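Local coordinates for cell wall surface anchor protein (Streptococcus agalactiae, PDB 4Z1P) that probably serves as an adhesin of the antigen I/II family, fixed to the streptococcal cell wall by a C-terminal LPXTG anchor, at residues A[27-32]-A[142-147]; A[39-44]-A[160-165]; A[71-76]-A[135-140]; A[207-212]-A[298-303]. All coordinates share one frame; numbering follows the deposited sequence.

Two beta domains follow one another along this chain, and the four contacts sample both. Interactions 1, 2 and 3 belong to the first, interaction 4 to the second, its centre about 30 Å from that of interaction 1 and about 59 Å from that of interaction 2. Interactions 1 and 3 share strand 137-145, which pairs with 29-36 on one side and 65-75 on the other; their centres are about 20 Å apart. Interaction 2 joins the loop after strand 29-36 to the end of strand 153-162, in the other sheet of that domain. Interactions 1 and 2 interlock along the chain, both spanning interaction 3, whereas interaction 4 opens after all three have closed, consistent with an elongated surface protein.

Interaction 1 of 4, residues A[27-32]-A[142-147]; sequences NATLDY and SFKVKK
F143, L30 and S142 lead this contact, and the first two face each other as a hydrogen-bonded antiparallel pair. L30 N reaches F143 O at 2.7 Å, and F143 N returns a bond to L30 O at 3.0 Å. The same L30 O also receives a CA-H...O contact from S142 CA, at 3.1 Å. Beyond the backbone, the F143 ring meets the Y32 ring rim to rim, with planes 69° apart: F143 CD2 comes to the edge of Y32, 3.5 Å from CE2, and neither ring covers the other. L30 turns its CD2 branch the other way along the strand, onto V145 CG2 at 3.6 Å. On the opposite side of the sheet S142 CB lies beside D31 OD1, while K144, its chain bent at chi2 (-64°), swings its tip back so that NZ donates to T29 OG1 at 2.7 Å. Past the last direct pairing, a water donates to A28 O and accepts from V145 N. L30, Y32 and V145 also touch strand 165-177 of the other sheet, so their face is the interior of a two-sheet beta sandwich and the T29, D31, S142 and K144 face its outside, as expected for the C2 domain of the antigen I/II adhesin family.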
loop_
_atom_site.group_PDB
_atom_site.type_symbol
_atom_site.label_atom_id
_atom_site.label_comp_id
_atom_site.label_asym_id
_atom_site.label_seq_id
_atom_site.Cartn_x
_atom_site.Cartn_y
_atom_site.Cartn_z
ATOM N N ASN A 27 -3.367 2.558 3.538
ATOM C CA ASN A 27 -4.178 1.482 4.122
ATOM C C ASN A 27 -3.929 0.064 3.532
ATOM O O ASN A 27 -4.672 -0.833 3.798
ATOM C CB ASN A 27 -5.672 1.810 4.087
ATOM C CG ASN A 27 -6.255 1.812 2.673
ATOM O OD1 ASN A 27 -5.544 1.683 1.694
ATOM N ND2 ASN A 27 -7.542 2.084 2.580
ATOM N N ALA A 28 -2.847 -0.119 2.798
ATOM C CA ALA A 28 -2.513 -1.382 2.120
ATOM C C ALA A 28 -2.113 -2.475 3.083
ATOM O O ALA A 28 -1.582 -2.195 4.117
ATOM C CB ALA A 28 -1.339 -1.137 1.172
ATOM N N THR A 29 -2.422 -3.714 2.759
ATOM C CA THR A 29 -1.831 -4.840 3.482
ATOM C C THR A 29 -0.723 -5.400 2.578
ATOM O O THR A 29 -0.982 -5.699 1.422
ATOM C CB THR A 29 -2.957 -5.828 3.732
ATOM O OG1 THR A 29 -3.792 -5.278 4.768
ATOM C CG2 THR A 29 -2.441 -7.152 4.244
ATOM N N LEU A 30 0.515 -5.521 3.065
ATOM C CA LEU A 30 1.536 -6.130 2.263
ATOM C C LEU A 30 1.509 -7.639 2.477
ATOM O O LEU A 30 1.797 -8.116 3.592
ATOM C CB LEU A 30 2.909 -5.561 2.572
ATOM C CG LEU A 30 3.262 -4.168 2.063
ATOM C CD1 LEU A 30 3.381 -4.141 0.555
ATOM C CD2 LEU A 30 2.226 -3.150 2.517
ATOM N N ASP A 31 1.198 -8.385 1.403
ATOM C CA ASP A 31 1.020 -9.831 1.465
ATOM C C ASP A 31 2.227 -10.475 0.848
ATOM O O ASP A 31 2.365 -10.520 -0.377
ATOM C CB ASP A 31 -0.261 -10.230 0.767
ATOM C CG ASP A 31 -1.473 -9.613 1.489
ATOM O OD1 ASP A 31 -1.613 -9.862 2.715
ATOM O OD2 ASP A 31 -2.251 -8.850 0.868
ATOM N N TYR A 32 3.059 -11.000 1.728
ATOM C CA TYR A 32 4.320 -11.570 1.304
ATOM C C TYR A 32 4.298 -13.087 1.369
ATOM O O TYR A 32 3.645 -13.697 2.278
ATOM C CB TYR A 32 5.405 -11.088 2.218
ATOM C CG TYR A 32 5.714 -9.630 2.241
ATOM C CD1 TYR A 32 6.123 -8.954 1.087
ATOM C CD2 TYR A 32 5.812 -8.961 3.415
ATOM C CE1 TYR A 32 6.488 -7.599 1.130
ATOM C CE2 TYR A 32 6.247 -7.647 3.484
ATOM C CZ TYR A 32 6.537 -6.954 2.309
ATOM O OH TYR A 32 6.865 -5.622 2.374
ATOM N N SER A 142 1.778 -11.217 6.412
ATOM C CA SER A 142 1.151 -9.990 6.008
ATOM C C SER A 142 1.353 -8.849 7.040
ATOM O O SER A 142 1.283 -9.033 8.268
ATOM C CB SER A 142 -0.342 -10.212 5.667
ATOM O OG SER A 142 -1.115 -9.924 6.781
ATOM N N PHE A 143 1.622 -7.677 6.514
ATOM C CA PHE A 143 1.999 -6.482 7.328
ATOM C C PHE A 143 1.125 -5.335 6.941
ATOM O O PHE A 143 0.771 -5.196 5.760
ATOM C CB PHE A 143 3.430 -6.006 7.027
ATOM C CG PHE A 143 4.544 -6.878 7.572
ATOM C CD1 PHE A 143 5.099 -6.650 8.846
ATOM C CD2 PHE A 143 5.102 -7.898 6.798
ATOM C CE1 PHE A 143 6.194 -7.410 9.277
ATOM C CE2 PHE A 143 6.157 -8.664 7.260
ATOM C CZ PHE A 143 6.732 -8.405 8.467
ATOM N N LYS A 144 0.778 -4.527 7.927
ATOM C CA LYS A 144 0.245 -3.204 7.696
ATOM C C LYS A 144 1.388 -2.237 7.627
ATOM O O LYS A 144 2.515 -2.547 8.047
ATOM C CB LYS A 144 -0.671 -2.769 8.797
ATOM C CG LYS A 144 -1.801 -3.669 9.142
ATOM C CD LYS A 144 -2.782 -3.823 8.021
ATOM C CE LYS A 144 -3.925 -4.746 8.454
ATOM N NZ LYS A 144 -4.594 -5.441 7.299
ATOM N N VAL A 145 1.105 -1.030 7.154
ATOM C CA VAL A 145 2.144 0.000 7.011
ATOM C C VAL A 145 1.939 0.948 8.186
ATOM O O VAL A 145 0.799 1.228 8.570
ATOM C CB VAL A 145 1.977 0.807 5.686
ATOM C CG1 VAL A 145 3.028 1.873 5.561
ATOM C CG2 VAL A 145 2.043 -0.131 4.496
ATOM N N LYS A 146 3.029 1.462 8.729
ATOM C CA LYS A 146 2.933 2.349 9.892
ATOM C C LYS A 146 2.294 3.653 9.445
ATOM O O LYS A 146 2.644 4.175 8.422
ATOM C CB LYS A 146 4.269 2.632 10.528
ATOM C CG LYS A 146 4.792 1.508 11.420
ATOM C CD LYS A 146 6.153 1.906 11.968
ATOM C CE LYS A 146 6.696 0.923 13.015
ATOM N NZ LYS A 146 8.136 0.707 12.705
ATOM N N LYS A 147 1.408 4.161 10.269
ATOM C CA LYS A 147 0.682 5.431 9.979
ATOM C C LYS A 147 1.695 6.583 9.774
ATOM O O LYS A 147 1.551 7.415 8.877
ATOM C CB LYS A 147 -0.300 5.660 11.133
ATOM C CG LYS A 147 -0.722 7.092 11.365
ATOM C CD LYS A 147 -2.114 7.326 10.802
ATOM C CE LYS A 147 -2.377 8.802 10.547
ATOM N NZ LYS A 147 -3.597 8.897 9.724
HETATM O O HOH W 1 -1.501 -0.234 6.025
#

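Interaction 2 of 4, residues A[39-44]-A[160-165]; sequences SQYKGI and QIDFGN
Y41 and F163 form a T-shaped (edge-to-face) pair in which a loop is joined to a beta hairpin: D162 to N165 make the type I' turn between strands 153-162 and 165-177, and Y41 opens a type II turn ending at I44. Among the aromatic contacts, the F163 edge points at the Y41 face with the planes 82° apart and the centroids 5.2 Å from each other. F163 CE2 sits over the centre of the ring. Q40 CG, placed between its own backbone N and carbonyl carbon (chi1 76°), covers the opposite face of Y41, so the phenol is sandwiched between neighbours. Apolar contact is otherwise modest: I44 CD1 approaches F163 CZ at 4.4 Å. F163 is also set against helices 48-52 and 123-131, and its ring makes a second edge-to-face pair with F55.

Most of the polar contacts gather on D162. Q160 NE2 donates to D162 OD1 on its syn lone pair, at 2.9 Å and almost straight, which should fix the rotation of the carboxylate; Q160 OE1 in turn accepts from N37 N. A water separately links the phenol to N165, donating to Y41 OH at 2.7 Å and accepting from N165 ND2. Y41 OH itself donates to D162 OD2 at 2.5 Å, arriving on the anti side and 23° out of the carboxylate plane.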
loop_
_atom_site.group_PDB
_atom_site.type_symbol
_atom_site.label_atom_id
_atom_site.label_comp_id
_atom_site.label_asym_id
_atom_site.label_seq_id
_atom_site.Cartn_x
_atom_site.Cartn_y
_atom_site.Cartn_z
ATOM N N SER A 39 15.256 -28.037 -0.462
ATOM C CA SER A 39 15.289 -29.113 -1.501
ATOM C C SER A 39 16.708 -29.529 -1.854
ATOM O O SER A 39 16.979 -30.715 -2.139
ATOM C CB SER A 39 14.547 -28.696 -2.751
ATOM O OG SER A 39 15.123 -27.561 -3.297
ATOM N N GLN A 40 17.627 -28.600 -1.621
ATOM C CA GLN A 40 19.078 -28.814 -1.850
ATOM C C GLN A 40 19.726 -29.811 -0.904
ATOM O O GLN A 40 20.815 -30.379 -1.177
ATOM C CB GLN A 40 19.787 -27.439 -1.947
ATOM C CG GLN A 40 20.031 -26.670 -0.634
ATOM C CD GLN A 40 18.871 -25.772 -0.246
ATOM O OE1 GLN A 40 17.744 -25.939 -0.736
ATOM N NE2 GLN A 40 19.155 -24.774 0.627
ATOM N N TYR A 41 19.071 -30.074 0.236
ATOM C CA TYR A 41 19.600 -30.971 1.177
ATOM C C TYR A 41 19.020 -32.381 1.104
ATOM O O TYR A 41 19.356 -33.249 1.944
ATOM C CB TYR A 41 19.345 -30.409 2.593
ATOM C CG TYR A 41 19.946 -29.061 2.796
ATOM C CD1 TYR A 41 21.337 -28.862 2.685
ATOM C CD2 TYR A 41 19.163 -27.932 3.103
ATOM C CE1 TYR A 41 21.887 -27.587 2.883
ATOM C CE2 TYR A 41 19.743 -26.648 3.277
ATOM C CZ TYR A 41 21.104 -26.473 3.145
ATOM O OH TYR A 41 21.683 -25.209 3.346
ATOM N N LYS A 42 18.181 -32.636 0.119
ATOM C CA LYS A 42 17.486 -33.871 0.064
ATOM C C LYS A 42 18.477 -34.998 0.054
ATOM O O LYS A 42 19.354 -35.007 -0.780
ATOM C CB LYS A 42 16.554 -33.984 -1.123
ATOM C CG LYS A 42 15.682 -35.238 -1.026
ATOM C CD LYS A 42 14.488 -35.227 -1.980
ATOM C CE LYS A 42 13.682 -36.507 -1.759
ATOM N NZ LYS A 42 12.327 -36.419 -2.381
ATOM N N GLY A 43 18.362 -35.908 1.013
ATOM C CA GLY A 43 19.289 -37.067 1.085
ATOM C C GLY A 43 20.663 -36.831 1.672
ATOM O O GLY A 43 21.469 -37.768 1.728
ATOM N N ILE A 44 20.925 -35.614 2.148
ATOM C CA ILE A 44 22.166 -35.301 2.867
ATOM C C ILE A 44 22.365 -36.201 4.055
ATOM O O ILE A 44 21.358 -36.670 4.662
ATOM C CB ILE A 44 22.112 -33.808 3.313
ATOM C CG1 ILE A 44 23.483 -33.233 3.602
ATOM C CG2 ILE A 44 21.194 -33.531 4.514
ATOM C CD1 ILE A 44 23.417 -31.735 3.829
ATOM N N GLN A 160 18.269 -17.182 5.727
ATOM C CA GLN A 160 18.141 -18.465 6.361
ATOM C C GLN A 160 19.439 -18.914 6.848
ATOM O O GLN A 160 20.535 -18.584 6.233
ATOM C CB GLN A 160 17.361 -19.504 5.534
ATOM C CG GLN A 160 17.957 -20.161 4.405
ATOM C CD GLN A 160 16.973 -21.115 3.674
ATOM O OE1 GLN A 160 16.190 -20.698 2.843
ATOM N NE2 GLN A 160 17.069 -22.364 3.960
ATOM N N ILE A 161 19.388 -19.686 7.900
ATOM C CA ILE A 161 20.618 -20.259 8.475
ATOM C C ILE A 161 20.394 -21.721 8.631
ATOM O O ILE A 161 19.448 -22.142 9.370
ATOM C CB ILE A 161 20.992 -19.617 9.795
ATOM C CG1 ILE A 161 21.094 -18.152 9.613
ATOM C CG2 ILE A 161 22.280 -20.240 10.347
ATOM C CD1 ILE A 161 21.239 -17.435 10.943
ATOM N N ASP A 162 21.142 -22.493 7.851
ATOM C CA ASP A 162 21.001 -23.933 7.789
ATOM C C ASP A 162 22.273 -24.516 8.365
ATOM O O ASP A 162 23.367 -24.292 7.814
ATOM C CB ASP A 162 20.889 -24.415 6.344
ATOM C CG ASP A 162 19.838 -23.716 5.549
ATOM O OD1 ASP A 162 18.766 -23.327 6.141
ATOM O OD2 ASP A 162 20.081 -23.509 4.338
ATOM N N PHE A 163 22.165 -25.316 9.402
ATOM C CA PHE A 163 23.338 -25.955 10.041
ATOM C C PHE A 163 24.447 -24.932 10.369
ATOM O O PHE A 163 25.677 -25.219 10.210
ATOM C CB PHE A 163 23.947 -27.074 9.116
ATOM C CG PHE A 163 22.980 -27.987 8.407
ATOM C CD1 PHE A 163 22.475 -29.123 9.044
ATOM C CD2 PHE A 163 22.594 -27.758 7.110
ATOM C CE1 PHE A 163 21.638 -29.996 8.411
ATOM C CE2 PHE A 163 21.765 -28.629 6.451
ATOM C CZ PHE A 163 21.290 -29.763 7.105
ATOM N N GLY A 164 24.045 -23.699 10.696
ATOM C CA GLY A 164 25.008 -22.639 11.010
ATOM C C GLY A 164 25.565 -21.848 9.807
ATOM O O GLY A 164 26.313 -20.894 9.984
ATOM N N ASN A 165 25.164 -22.231 8.605
ATOM C CA ASN A 165 25.519 -21.477 7.428
ATOM C C ASN A 165 24.419 -20.530 7.004
ATOM O O ASN A 165 23.224 -20.946 6.852
ATOM C CB ASN A 165 25.803 -22.407 6.272
ATOM C CG ASN A 165 26.785 -23.495 6.635
ATOM O OD1 ASN A 165 27.783 -23.227 7.270
ATOM N ND2 ASN A 165 26.461 -24.740 6.291
HETATM O O HOH W 2 24.258 -25.238 4.251
#

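Interaction 3 of 4, residues A[71-76]-A[135-140]; sequences KSIKAS and LDITYN
T138 O is gripped twice: by K74 N at 3.0 Å and by a water that donates to it at 2.7 Å. That water also accepts from N140 ND2 and is hydrogen-bonded to S72 OG, tying three residues on the polar side of the two strands. K74 O takes the return bond from T138 N at 2.8 Å. Further along, K71 N donates to N140 O while N140 N donates to S72 O; two residues, K71 and S72, thus stand opposite the single N140, a classic beta bulge. A second water joins K71 NZ to N140 OD1. On the other side I73 supplies the apolar contact. Its CG2, anti to the backbone N (chi1 -51° for CG1), stands over the centre of the Y139 ring, a CH-pi contact 3.8 Å from the centroid and 13° off the normal. The same methyl is pressed against I137 CG2 at 3.5 Å, tighter than usual, and I137 CD1 continues the row to A75 CB. Y139 OH bonds Q36, and its ring stacks with F57. Strand 65-75 is an outermost strand of this four-stranded sheet within the chain, strand 137-145 lies between it and 29-36, and helix 123-131 touches the A75 and L135 end.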
loop_
_atom_site.group_PDB
_atom_site.type_symbol
_atom_site.label_atom_id
_atom_site.label_comp_id
_atom_site.label_asym_id
_atom_site.label_seq_id
_atom_site.Cartn_x
_atom_site.Cartn_y
_atom_site.Cartn_z
ATOM N N LYS A 71 -0.014 -15.718 8.383
ATOM C CA LYS A 71 -1.231 -16.404 7.893
ATOM C C LYS A 71 -1.048 -17.924 7.921
ATOM O O LYS A 71 -1.995 -18.675 8.190
ATOM C CB LYS A 71 -1.599 -15.929 6.479
ATOM C CG LYS A 71 -1.857 -14.426 6.444
ATOM C CD LYS A 71 -2.729 -13.936 5.284
ATOM C CE LYS A 71 -2.150 -14.058 3.870
ATOM N NZ LYS A 71 -1.083 -13.055 3.534
ATOM N N SER A 72 0.127 -18.386 7.550
ATOM C CA SER A 72 0.461 -19.824 7.559
ATOM C C SER A 72 1.938 -20.065 7.422
ATOM O O SER A 72 2.652 -19.217 6.815
ATOM C CB SER A 72 -0.244 -20.618 6.424
ATOM O OG SER A 72 0.108 -20.097 5.206
ATOM N N ILE A 73 2.412 -21.187 7.974
ATOM C CA ILE A 73 3.781 -21.649 7.702
ATOM C C ILE A 73 3.664 -23.121 7.371
ATOM O O ILE A 73 3.268 -23.944 8.240
ATOM C CB ILE A 73 4.734 -21.470 8.919
ATOM C CG1 ILE A 73 4.641 -20.049 9.413
ATOM C CG2 ILE A 73 6.151 -21.836 8.498
ATOM C CD1 ILE A 73 5.514 -19.700 10.642
ATOM N N LYS A 74 3.923 -23.443 6.105
ATOM C CA LYS A 74 3.634 -24.791 5.527
ATOM C C LYS A 74 4.802 -25.386 4.816
ATOM O O LYS A 74 5.466 -24.668 4.047
ATOM C CB LYS A 74 2.431 -24.756 4.566
ATOM C CG LYS A 74 1.055 -24.366 5.250
ATOM C CD LYS A 74 -0.103 -24.156 4.291
ATOM C CE LYS A 74 -0.628 -25.461 3.677
ATOM N NZ LYS A 74 -1.683 -25.055 2.699
ATOM N N ALA A 75 5.034 -26.681 5.062
ATOM C CA ALA A 75 5.985 -27.420 4.269
ATOM C C ALA A 75 5.384 -27.759 2.891
ATOM O O ALA A 75 4.137 -27.753 2.675
ATOM C CB ALA A 75 6.462 -28.649 4.992
ATOM N N SER A 76 6.268 -28.020 1.929
ATOM C CA SER A 76 5.815 -28.263 0.564
ATOM C C SER A 76 5.014 -29.570 0.490
ATOM O O SER A 76 4.385 -29.821 -0.524
ATOM C CB SER A 76 6.980 -28.305 -0.404
ATOM O OG SER A 76 7.948 -29.238 -0.058
ATOM N N LEU A 135 12.090 -30.667 1.918
ATOM C CA LEU A 135 10.766 -30.042 1.879
ATOM C C LEU A 135 10.886 -28.563 2.255
ATOM O O LEU A 135 11.116 -28.211 3.400
ATOM C CB LEU A 135 9.735 -30.722 2.833
ATOM C CG LEU A 135 9.488 -32.210 2.509
ATOM C CD1 LEU A 135 8.782 -33.023 3.596
ATOM C CD2 LEU A 135 8.783 -32.339 1.162
ATOM N N ASP A 136 10.712 -27.711 1.270
ATOM C CA ASP A 136 10.830 -26.266 1.449
ATOM C C ASP A 136 9.623 -25.749 2.338
ATOM O O ASP A 136 8.515 -26.322 2.305
ATOM C CB ASP A 136 10.631 -25.604 0.157
ATOM C CG ASP A 136 11.757 -25.943 -0.907
ATOM O OD1 ASP A 136 12.810 -26.383 -0.519
ATOM O OD2 ASP A 136 11.484 -25.717 -2.097
ATOM N N ILE A 137 9.860 -24.690 3.076
ATOM C CA ILE A 137 8.825 -24.148 3.982
ATOM C C ILE A 137 8.390 -22.788 3.425
ATOM O O ILE A 137 9.261 -21.947 3.109
ATOM C CB ILE A 137 9.423 -23.934 5.395
ATOM C CG1 ILE A 137 10.097 -25.199 5.957
ATOM C CG2 ILE A 137 8.399 -23.419 6.366
ATOM C CD1 ILE A 137 9.318 -26.493 5.870
ATOM N N THR A 138 7.090 -22.540 3.326
ATOM C CA THR A 138 6.568 -21.299 2.846
ATOM C C THR A 138 5.900 -20.505 3.959
ATOM O O THR A 138 5.010 -21.042 4.699
ATOM C CB THR A 138 5.602 -21.512 1.718
ATOM O OG1 THR A 138 6.281 -22.143 0.621
ATOM C CG2 THR A 138 5.065 -20.188 1.258
ATOM N N TYR A 139 6.362 -19.270 4.145
ATOM C CA TYR A 139 5.777 -18.390 5.153
ATOM C C TYR A 139 4.873 -17.426 4.461
ATOM O O TYR A 139 5.333 -16.689 3.557
ATOM C CB TYR A 139 6.877 -17.677 5.931
ATOM C CG TYR A 139 7.798 -18.540 6.708
ATOM C CD1 TYR A 139 8.680 -19.415 6.080
ATOM C CD2 TYR A 139 7.869 -18.433 8.057
ATOM C CE1 TYR A 139 9.622 -20.137 6.780
ATOM C CE2 TYR A 139 8.736 -19.196 8.809
ATOM C CZ TYR A 139 9.620 -20.051 8.206
ATOM O OH TYR A 139 10.484 -20.823 8.929
ATOM N N ASN A 140 3.571 -17.439 4.798
ATOM C CA ASN A 140 2.675 -16.411 4.289
ATOM C C ASN A 140 2.559 -15.348 5.345
ATOM O O ASN A 140 1.968 -15.554 6.425
ATOM C CB ASN A 140 1.288 -16.927 3.878
ATOM C CG ASN A 140 1.228 -17.385 2.424
ATOM O OD1 ASN A 140 0.739 -16.662 1.532
ATOM N ND2 ASN A 140 1.716 -18.562 2.178
HETATM O O HOH W 3 0.901 -13.858 2.005
HETATM O O HOH W 4 2.406 -20.923 3.919
HETATM O O HOH W 5 6.507 -24.728 0.891
HETATM O O HOH W 6 10.441 -29.081 -1.278
#

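Interaction 4 of 4, residues A[207-212]-A[298-303]; sequences YKLEGW and ADDFIV
K208 and F301 lie side by side and point the same way. K208 CG is anti to the backbone N (chi1 179°), and the chain runs extended from there, carrying its methylenes alongside the phenyl group; the closest approach is K208 CG to F301 CE1 at 3.6 Å. This course carries the ammonium group toward D299, but K208 NZ stops 4.3 Å from D299 OD2, too far for a salt bridge. A water donates to D299 OD2 at 2.8 Å and accepts a weak bond from K208 NZ. The other oxygen, D299 OD1, has its salt bridge with K246. D299 OD1 also lies 3.2 Å from E210 CA; E210 and D299 run alongside each other, their carboxylate planes 72° apart. The K246 charge beside this acidic pair would be expected to ease the repulsion between them.

On the reverse side the partners cross instead of running together. L209 and I302 meet obliquely through their ends, with L209 CD1 3.7 Å from I302 CD1. D300, directly across from L209, directs its carboxylate to Y278, and Y207 sends its hydroxyl to D236.

The backbone sets this spacing. Y207 and I302 exchange two hydrogen bonds, as do L209 and D300, whose L209 N to D300 O bond of 2.8 Å is nearly straight at 173°. Beyond them G211 N makes a weak bond to A298 O.

Strands 182-186 and 236-245 flank this central pair in a four-stranded antiparallel sheet, and L209 packs from it onto strands 225-230 and 311-320 of the facing sheet.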
loop_
_atom_site.group_PDB
_atom_site.type_symbol
_atom_site.label_atom_id
_atom_site.label_comp_id
_atom_site.label_asym_id
_atom_site.label_seq_id
_atom_site.Cartn_x
_atom_site.Cartn_y
_atom_site.Cartn_z
ATOM N N TYR A 207 -15.789 26.430 -7.311
ATOM C CA TYR A 207 -14.798 25.663 -6.561
ATOM C C TYR A 207 -14.106 24.643 -7.446
ATOM O O TYR A 207 -14.742 23.864 -8.168
ATOM C CB TYR A 207 -15.466 25.004 -5.369
ATOM C CG TYR A 207 -16.048 26.050 -4.432
ATOM C CD1 TYR A 207 -15.238 26.995 -3.842
ATOM C CD2 TYR A 207 -17.414 26.061 -4.141
ATOM C CE1 TYR A 207 -15.745 27.956 -2.981
ATOM C CE2 TYR A 207 -17.970 27.026 -3.296
ATOM C CZ TYR A 207 -17.144 27.988 -2.750
ATOM O OH TYR A 207 -17.696 28.883 -1.957
ATOM N N LYS A 208 -12.775 24.653 -7.400
ATOM C CA LYS A 208 -11.990 23.666 -8.095
ATOM C C LYS A 208 -11.416 22.646 -7.066
ATOM O O LYS A 208 -10.683 23.037 -6.162
ATOM C CB LYS A 208 -10.851 24.334 -8.842
ATOM C CG LYS A 208 -9.979 23.321 -9.576
ATOM C CD LYS A 208 -8.815 23.995 -10.261
ATOM C CE LYS A 208 -8.040 22.971 -11.071
ATOM N NZ LYS A 208 -6.687 23.491 -11.408
ATOM N N LEU A 209 -11.806 21.382 -7.213
ATOM C CA LEU A 209 -11.268 20.285 -6.426
ATOM C C LEU A 209 -10.280 19.538 -7.281
ATOM O O LEU A 209 -10.657 18.938 -8.270
ATOM C CB LEU A 209 -12.372 19.405 -5.973
ATOM C CG LEU A 209 -13.461 20.170 -5.204
ATOM C CD1 LEU A 209 -14.509 19.204 -4.745
ATOM C CD2 LEU A 209 -12.971 21.025 -3.999
ATOM N N GLU A 210 -8.992 19.650 -6.944
ATOM C CA GLU A 210 -7.918 19.021 -7.713
ATOM C C GLU A 210 -7.740 17.630 -7.135
ATOM O O GLU A 210 -7.169 17.445 -6.043
ATOM C CB GLU A 210 -6.596 19.801 -7.617
ATOM C CG GLU A 210 -6.647 21.194 -8.196
ATOM C CD GLU A 210 -5.373 22.020 -7.893
ATOM O OE1 GLU A 210 -5.556 23.221 -7.574
ATOM O OE2 GLU A 210 -4.237 21.449 -7.957
ATOM N N GLY A 211 -8.246 16.639 -7.844
ATOM C CA GLY A 211 -8.038 15.243 -7.421
ATOM C C GLY A 211 -6.611 14.767 -7.443
ATOM O O GLY A 211 -5.735 15.318 -8.126
ATOM N N TRP A 212 -6.361 13.691 -6.706
ATOM C CA TRP A 212 -4.992 13.128 -6.722
ATOM C C TRP A 212 -4.782 12.335 -7.975
ATOM O O TRP A 212 -5.723 11.660 -8.464
ATOM C CB TRP A 212 -4.832 12.173 -5.555
ATOM C CG TRP A 212 -3.490 11.596 -5.412
ATOM C CD1 TRP A 212 -2.318 12.269 -5.287
ATOM C CD2 TRP A 212 -3.188 10.210 -5.264
ATOM N NE1 TRP A 212 -1.267 11.370 -5.104
ATOM C CE2 TRP A 212 -1.784 10.103 -5.061
ATOM C CE3 TRP A 212 -3.951 9.062 -5.291
ATOM C CZ2 TRP A 212 -1.158 8.903 -4.933
ATOM C CZ3 TRP A 212 -3.324 7.857 -5.167
ATOM C CH2 TRP A 212 -1.951 7.776 -5.000
ATOM N N ALA A 298 -8.777 13.132 -11.901
ATOM C CA ALA A 298 -9.708 14.138 -12.379
ATOM C C ALA A 298 -9.753 15.358 -11.495
ATOM O O ALA A 298 -9.474 15.298 -10.261
ATOM C CB ALA A 298 -11.086 13.536 -12.490
ATOM N N ASP A 299 -10.131 16.484 -12.134
ATOM C CA ASP A 299 -10.503 17.678 -11.415
ATOM C C ASP A 299 -12.034 17.859 -11.516
ATOM O O ASP A 299 -12.649 17.449 -12.528
ATOM C CB ASP A 299 -9.796 18.884 -12.015
ATOM C CG ASP A 299 -8.299 18.896 -11.779
ATOM O OD1 ASP A 299 -7.813 18.312 -10.784
ATOM O OD2 ASP A 299 -7.585 19.496 -12.594
ATOM N N ASP A 300 -12.633 18.391 -10.453
ATOM C CA ASP A 300 -14.065 18.614 -10.369
ATOM C C ASP A 300 -14.273 20.109 -10.089
ATOM O O ASP A 300 -13.600 20.701 -9.212
ATOM C CB ASP A 300 -14.662 17.793 -9.234
ATOM C CG ASP A 300 -16.181 17.857 -9.178
ATOM O OD1 ASP A 300 -16.813 18.279 -10.168
ATOM O OD2 ASP A 300 -16.738 17.471 -8.118
ATOM N N PHE A 301 -15.182 20.716 -10.839
ATOM C CA PHE A 301 -15.439 22.138 -10.780
ATOM C C PHE A 301 -16.900 22.250 -10.350
ATOM O O PHE A 301 -17.760 21.738 -11.045
ATOM C CB PHE A 301 -15.268 22.722 -12.144
ATOM C CG PHE A 301 -13.860 22.740 -12.620
ATOM C CD1 PHE A 301 -13.026 23.785 -12.283
ATOM C CD2 PHE A 301 -13.330 21.654 -13.319
ATOM C CE1 PHE A 301 -11.674 23.810 -12.716
ATOM C CE2 PHE A 301 -12.014 21.687 -13.786
ATOM C CZ PHE A 301 -11.173 22.757 -13.469
ATOM N N ILE A 302 -17.132 22.844 -9.187
ATOM C CA ILE A 302 -18.453 23.032 -8.624
ATOM C C ILE A 302 -18.875 24.499 -8.725
ATOM O O ILE A 302 -18.256 25.366 -8.151
ATOM C CB ILE A 302 -18.487 22.607 -7.164
ATOM C CG1 ILE A 302 -18.155 21.165 -7.025
ATOM C CG2 ILE A 302 -19.855 22.829 -6.572
ATOM C CD1 ILE A 302 -17.698 20.825 -5.613
ATOM N N VAL A 303 -19.926 24.784 -9.477
ATOM C CA VAL A 303 -20.252 26.190 -9.639
ATOM C C VAL A 303 -21.462 26.497 -8.770
ATOM O O VAL A 303 -22.399 25.708 -8.654
ATOM C CB VAL A 303 -20.221 26.680 -11.129
ATOM C CG1 VAL A 303 -19.886 25.594 -12.143
ATOM C CG2 VAL A 303 -21.324 27.631 -11.486
HETATM O O HOH W 7 -5.140 20.535 -11.756
#